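Local coordinates for genome polyprotein (Chicken sicinivirus JSY, PDB 6QWT) that contains, in the piece crystallised here, the 3Dpol RNA-dependent RNA polymerase, which probably copies the viral RNA genome during replication, at residues K34-L39 and D159-V164; D51-S56 and A168-R173. One frame throughout, in Å; residues are numbered along the deposited sequence.

Contact 1 of 2, residues K34-L39 and D159-V164; sequences KEPAVL and DELRGV
Strands 34-36 and 161-163 pair as a two-stranded antiparallel ribbon, probably in the fingers region of the right-hand fold of viral RNA polymerases, joining the N-terminal part of the chain to what follows strand 152-157. Glu35 and Arg162 form the hydrogen-bonded pair at its middle: Glu35 N to Arg162 O is 2.9 Å, and Arg162 N returns to Glu35 O at 2.7 Å. Lys34 with Gly163 and Pro36 with Leu161 are the non-hydrogen-bonded pairs on either side. At such a position the missing N-H of Pro36 costs the ribbon nothing, and Ala37 N then reaches Glu160 O over 2.8 Å, almost in line with that carbonyl.

Leu161 CD2 comes up against the Glu35-Pro36 peptide, 3.7 Å from Pro36 N; the Leu161 and Pro36 side chains lie side by side, and Trp411 touches both. On the face of Glu35 and Arg162, the methyl of Ala37 meets Arg162 CG at 3.5 Å. The arginine chain then bends at chi2 (-79°) and chi3 (-87°), and its NH2 bonds to Lys171 O; Glu35 instead sends OE1 to Arg45 in a salt bridge.

Past the ribbon, a water sits between Ala37 O and Asp159 OD2, a carboxylate oxygen that Ser19 also holds. Leu39 CD1 lies against that carboxylate, 3.8 Å from Asp159 CG.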
loop_
_atom_site.group_PDB
_atom_site.type_symbol
_atom_site.label_atom_id
_atom_site.label_comp_id
_atom_site.label_asym_id
_atom_site.label_seq_id
_atom_site.Cartn_x
_atom_site.Cartn_y
_atom_site.Cartn_z
ATOM N N LYS A 34 -15.218 15.903 0.473
ATOM C CA LYS A 34 -15.110 14.454 0.410
ATOM C C LYS A 34 -16.345 13.831 1.041
ATOM O O LYS A 34 -16.938 14.393 1.965
ATOM C CB LYS A 34 -13.857 13.942 1.131
ATOM C CG LYS A 34 -12.566 14.066 0.338
ATOM C CD LYS A 34 -11.361 13.944 1.260
ATOM C CE LYS A 34 -10.184 13.279 0.568
ATOM N NZ LYS A 34 -9.038 13.105 1.505
ATOM N N GLU A 35 -16.716 12.661 0.538
ATOM C CA GLU A 35 -17.859 11.903 1.019
ATOM C C GLU A 35 -17.530 10.422 0.915
ATOM O O GLU A 35 -16.608 10.036 0.189
ATOM C CB GLU A 35 -19.126 12.225 0.213
ATOM C CG GLU A 35 -19.719 13.595 0.500
ATOM C CD GLU A 35 -20.932 13.895 -0.360
ATOM O OE1 GLU A 35 -21.494 12.947 -0.948
ATOM O OE2 GLU A 35 -21.322 15.077 -0.451
ATOM N N PRO A 36 -18.253 9.567 1.645
ATOM C CA PRO A 36 -18.021 8.122 1.522
ATOM C C PRO A 36 -18.229 7.640 0.094
ATOM O O PRO A 36 -19.139 8.088 -0.605
ATOM C CB PRO A 36 -19.055 7.516 2.477
ATOM C CG PRO A 36 -19.303 8.591 3.485
ATOM C CD PRO A 36 -19.215 9.879 2.717
ATOM N N ALA A 37 -17.366 6.719 -0.334
ATOM C CA ALA A 37 -17.421 6.200 -1.693
ATOM C C ALA A 37 -18.758 5.520 -1.965
ATOM O O ALA A 37 -19.421 5.010 -1.058
ATOM C CB ALA A 37 -16.285 5.205 -1.936
ATOM N N VAL A 38 -19.146 5.518 -3.238
ATOM C CA VAL A 38 -20.360 4.836 -3.666
ATOM C C VAL A 38 -20.177 3.334 -3.478
ATOM O O VAL A 38 -19.260 2.727 -4.043
ATOM C CB VAL A 38 -20.694 5.180 -5.124
ATOM C CG1 VAL A 38 -21.858 4.331 -5.622
ATOM C CG2 VAL A 38 -21.006 6.657 -5.261
ATOM N N LEU A 39 -21.047 2.722 -2.679
ATOM C CA LEU A 39 -21.025 1.275 -2.519
ATOM C C LEU A 39 -22.218 0.577 -3.153
ATOM O O LEU A 39 -22.104 -0.600 -3.507
ATOM C CB LEU A 39 -20.950 0.900 -1.030
ATOM C CG LEU A 39 -19.773 1.491 -0.242
ATOM C CD1 LEU A 39 -19.832 1.073 1.217
ATOM C CD2 LEU A 39 -18.431 1.097 -0.855
ATOM N N ASP A 159 -14.739 0.829 1.340
ATOM C CA ASP A 159 -15.524 1.824 2.062
ATOM C C ASP A 159 -14.574 2.877 2.624
ATOM O O ASP A 159 -13.856 2.617 3.594
ATOM C CB ASP A 159 -16.313 1.129 3.164
ATOM C CG ASP A 159 -17.302 2.048 3.869
ATOM O OD1 ASP A 159 -17.920 1.572 4.845
ATOM O OD2 ASP A 159 -17.466 3.227 3.468
ATOM N N GLU A 160 -14.558 4.061 2.010
ATOM C CA GLU A 160 -13.599 5.096 2.375
ATOM C C GLU A 160 -14.089 6.442 1.860
ATOM O O GLU A 160 -14.938 6.512 0.970
ATOM C CB GLU A 160 -12.205 4.798 1.809
ATOM C CG GLU A 160 -12.060 5.191 0.339
ATOM C CD GLU A 160 -10.819 4.614 -0.316
ATOM O OE1 GLU A 160 -10.902 4.217 -1.499
ATOM O OE2 GLU A 160 -9.763 4.563 0.350
ATOM N N LEU A 161 -13.535 7.513 2.431
ATOM C CA LEU A 161 -13.824 8.856 1.941
ATOM C C LEU A 161 -13.193 9.066 0.570
ATOM O O LEU A 161 -12.056 8.656 0.320
ATOM C CB LEU A 161 -13.300 9.912 2.916
ATOM C CG LEU A 161 -14.037 10.114 4.244
ATOM C CD1 LEU A 161 -13.415 11.267 5.017
ATOM C CD2 LEU A 161 -15.528 10.353 4.026
ATOM N N ARG A 162 -13.940 9.710 -0.326
ATOM C CA ARG A 162 -13.461 10.015 -1.666
ATOM C C ARG A 162 -13.856 11.438 -2.028
ATOM O O ARG A 162 -14.831 11.978 -1.499
ATOM C CB ARG A 162 -14.028 9.035 -2.706
ATOM C CG ARG A 162 -13.703 7.579 -2.426
ATOM C CD ARG A 162 -12.291 7.242 -2.847
ATOM N NE ARG A 162 -12.238 6.857 -4.254
ATOM C CZ ARG A 162 -11.130 6.844 -4.984
ATOM N NH1 ARG A 162 -9.969 7.196 -4.442
ATOM N NH2 ARG A 162 -11.182 6.477 -6.260
ATOM N N GLY A 163 -13.088 12.039 -2.935
ATOM C CA GLY A 163 -13.467 13.337 -3.462
ATOM C C GLY A 163 -14.856 13.309 -4.070
ATOM O O GLY A 163 -15.299 12.298 -4.616
ATOM N N VAL A 164 -15.554 14.444 -3.963
ATOM C CA VAL A 164 -16.944 14.506 -4.414
ATOM C C VAL A 164 -17.047 14.239 -5.910
ATOM O O VAL A 164 -18.088 13.781 -6.394
ATOM C CB VAL A 164 -17.570 15.864 -4.046
ATOM C CG1 VAL A 164 -17.967 15.880 -2.577
ATOM C CG2 VAL A 164 -16.610 17.004 -4.371
HETATM O O HOH W 1 -17.572 4.394 1.278
#

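Contact 2 of 2, residues D51-S56 and A168-R173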
loop_
_atom_site.group_PDB
_atom_site.type_symbol
_atom_site.label_atom_id
_atom_site.label_comp_id
_atom_site.label_asym_id
_atom_site.label_seq_id
_atom_site.Cartn_x
_atom_site.Cartn_y
_atom_site.Cartn_z
ATOM N N ASP A 51 -20.434 -1.155 -9.775
ATOM C CA ASP A 51 -19.815 -2.436 -10.106
ATOM C C ASP A 51 -19.172 -2.400 -11.487
ATOM O O ASP A 51 -18.179 -3.094 -11.730
ATOM C CB ASP A 51 -20.847 -3.563 -10.028
ATOM C CG ASP A 51 -21.205 -3.932 -8.600
ATOM O OD1 ASP A 51 -21.922 -4.938 -8.404
ATOM O OD2 ASP A 51 -20.777 -3.216 -7.672
ATOM N N GLN A 52 -19.715 -1.592 -12.399
ATOM C CA GLN A 52 -19.129 -1.438 -13.724
ATOM C C GLN A 52 -17.910 -0.519 -13.686
ATOM O O GLN A 52 -16.860 -0.838 -14.256
ATOM C CB GLN A 52 -20.185 -0.905 -14.696
ATOM C CG GLN A 52 -19.821 -1.026 -16.166
ATOM C CD GLN A 52 -18.988 0.144 -16.656
ATOM O OE1 GLN A 52 -19.232 1.295 -16.284
ATOM N NE2 GLN A 52 -17.996 -0.145 -17.491
ATOM N N VAL A 53 -18.028 0.623 -13.006
ATOM C CA VAL A 53 -16.921 1.575 -12.959
ATOM C C VAL A 53 -15.748 1.005 -12.167
ATOM O O VAL A 53 -14.585 1.187 -12.542
ATOM C CB VAL A 53 -17.395 2.920 -12.379
ATOM C CG1 VAL A 53 -16.233 3.902 -12.287
ATOM C CG2 VAL A 53 -18.525 3.495 -13.229
ATOM N N ALA A 54 -16.030 0.297 -11.066
ATOM C CA ALA A 54 -14.951 -0.209 -10.220
ATOM C C ALA A 54 -14.081 -1.231 -10.946
ATOM O O ALA A 54 -12.905 -1.395 -10.606
ATOM C CB ALA A 54 -15.521 -0.821 -8.939
ATOM N N PHE A 55 -14.632 -1.927 -11.938
ATOM C CA PHE A 55 -13.888 -2.924 -12.696
ATOM C C PHE A 55 -13.538 -2.449 -14.100
ATOM O O PHE A 55 -13.072 -3.251 -14.916
ATOM C CB PHE A 55 -14.681 -4.232 -12.767
ATOM C CG PHE A 55 -14.666 -5.025 -11.491
ATOM C CD1 PHE A 55 -15.633 -4.823 -10.521
ATOM C CD2 PHE A 55 -13.682 -5.973 -11.262
ATOM C CE1 PHE A 55 -15.620 -5.548 -9.345
ATOM C CE2 PHE A 55 -13.663 -6.706 -10.086
ATOM C CZ PHE A 55 -14.634 -6.494 -9.128
ATOM N N SER A 56 -13.739 -1.161 -14.400
ATOM C CA SER A 56 -13.575 -0.688 -15.772
ATOM C C SER A 56 -12.113 -0.663 -16.200
ATOM O O SER A 56 -11.820 -0.804 -17.393
ATOM C CB SER A 56 -14.201 0.699 -15.931
ATOM O OG SER A 56 -13.576 1.649 -15.085
ATOM N N ALA A 168 -19.449 11.247 -7.574
ATOM C CA ALA A 168 -20.398 11.456 -8.664
ATOM C C ALA A 168 -20.122 10.533 -9.844
ATOM O O ALA A 168 -21.048 10.180 -10.582
ATOM C CB ALA A 168 -20.363 12.917 -9.112
ATOM N N ALA A 169 -18.868 10.135 -10.042
ATOM C CA ALA A 169 -18.504 9.223 -11.118
ATOM C C ALA A 169 -18.516 7.757 -10.693
ATOM O O ALA A 169 -18.237 6.889 -11.526
ATOM C CB ALA A 169 -17.121 9.589 -11.673
ATOM N N ALA A 170 -18.827 7.468 -9.426
ATOM C CA ALA A 170 -18.841 6.107 -8.880
ATOM C C ALA A 170 -17.472 5.435 -8.971
ATOM O O ALA A 170 -17.376 4.208 -9.065
ATOM C CB ALA A 170 -19.909 5.238 -9.555
ATOM N N LYS A 171 -16.402 6.232 -8.929
ATOM C CA LYS A 171 -15.034 5.712 -8.984
ATOM C C LYS A 171 -14.599 5.330 -7.574
ATOM O O LYS A 171 -13.920 6.082 -6.872
ATOM C CB LYS A 171 -14.087 6.738 -9.592
ATOM C CG LYS A 171 -14.268 7.000 -11.070
ATOM C CD LYS A 171 -13.319 8.101 -11.511
ATOM C CE LYS A 171 -13.515 8.478 -12.969
ATOM N NZ LYS A 171 -12.617 9.605 -13.355
ATOM N N THR A 172 -14.990 4.134 -7.157
ATOM C CA THR A 172 -14.607 3.607 -5.857
ATOM C C THR A 172 -13.645 2.443 -6.045
ATOM O O THR A 172 -13.798 1.640 -6.971
ATOM C CB THR A 172 -15.838 3.174 -5.061
ATOM O OG1 THR A 172 -16.178 1.823 -5.387
ATOM C CG2 THR A 172 -17.000 4.083 -5.401
ATOM N N ARG A 173 -12.643 2.372 -5.175
ATOM C CA ARG A 173 -11.575 1.401 -5.324
ATOM C C ARG A 173 -12.006 0.037 -4.791
ATOM O O ARG A 173 -13.038 -0.113 -4.129
ATOM C CB ARG A 173 -10.310 1.878 -4.607
ATOM C CG ARG A 173 -9.839 3.259 -5.039
ATOM C CD ARG A 173 -8.430 3.540 -4.547
ATOM N NE ARG A 173 -8.406 3.868 -3.125
ATOM C CZ ARG A 173 -7.351 3.691 -2.338
ATOM N NH1 ARG A 173 -6.231 3.188 -2.836
ATOM N NH2 ARG A 173 -7.416 4.016 -1.051
HETATM O O HOH W 2 -11.602 0.164 -8.560
#
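Val53 and Ala54 of segment 51-56 face the backbone of Lys171 and Thr172, with Val53 CA 6.0 Å from Lys171 CA and Ala54 CA 5.8 Å from Thr172 CA, in a helix-to-loop contact where no direct hydrogen bond crosses. The loop gets its shape from two features in succession. Ala170, with a positive phi of 60°, ends helix 164-168 in a Schellman motif, and Lys171 is the centre of an inverse gamma turn, closed by a weak bond from Thr172 N to Ala170 O.

Val53 does most of the touching. With CG1 anti to the backbone N (chi1 178°), that methyl lies 3.4 Å from Ala170 O and also near Ala169 O, so one branch of the valine covers two carbonyl oxygens where helix 164-168 gives way to the loop. The same methyl meets the aliphatic root of Lys171 at CG, while CG2 packs more loosely on Ala170 CB at 4.3 Å. At the next residue, the methyl of Ala54 rests 3.6 Å from Thr172 O. Thr172 touches Val50 of helix 50-54 and Leu157 of strand 152-157, and so lies between them.

Within segment 51-56, Ser56 OG donates to Val53 O at 2.8 Å, and that oxygen also accepts from Ser56 N. Across the contact, a water donates to Ala54 O (2.9 Å) and to Thr172 O (3.1 Å). Methyl groups set against carbonyl oxygens imply a small contact of van der Waals touches, with one water as the polar bridge between the segments.

In the fold
From the N terminus, the chain passes through strand 34-36, runs on to helix 50-54, and returns much later through strands 152-157 and 161-163 to helix 164-168 and the loop before strand 174-177. Contact 1 closes a loop of 119 residues and contact 2 one of 111; because their segments alternate, the loops cross. Together they hold two successive pieces of the N-terminal region to the connection between strands 152-157 and 174-177, neighbours in the five-stranded mixed sheet. The centres of contact 1 and contact 2 are about 11 Å apart. The two also meet directly: Glu160 of contact 1 forms a salt bridge with Arg173 of contact 2, and Val38 packs on Thr172.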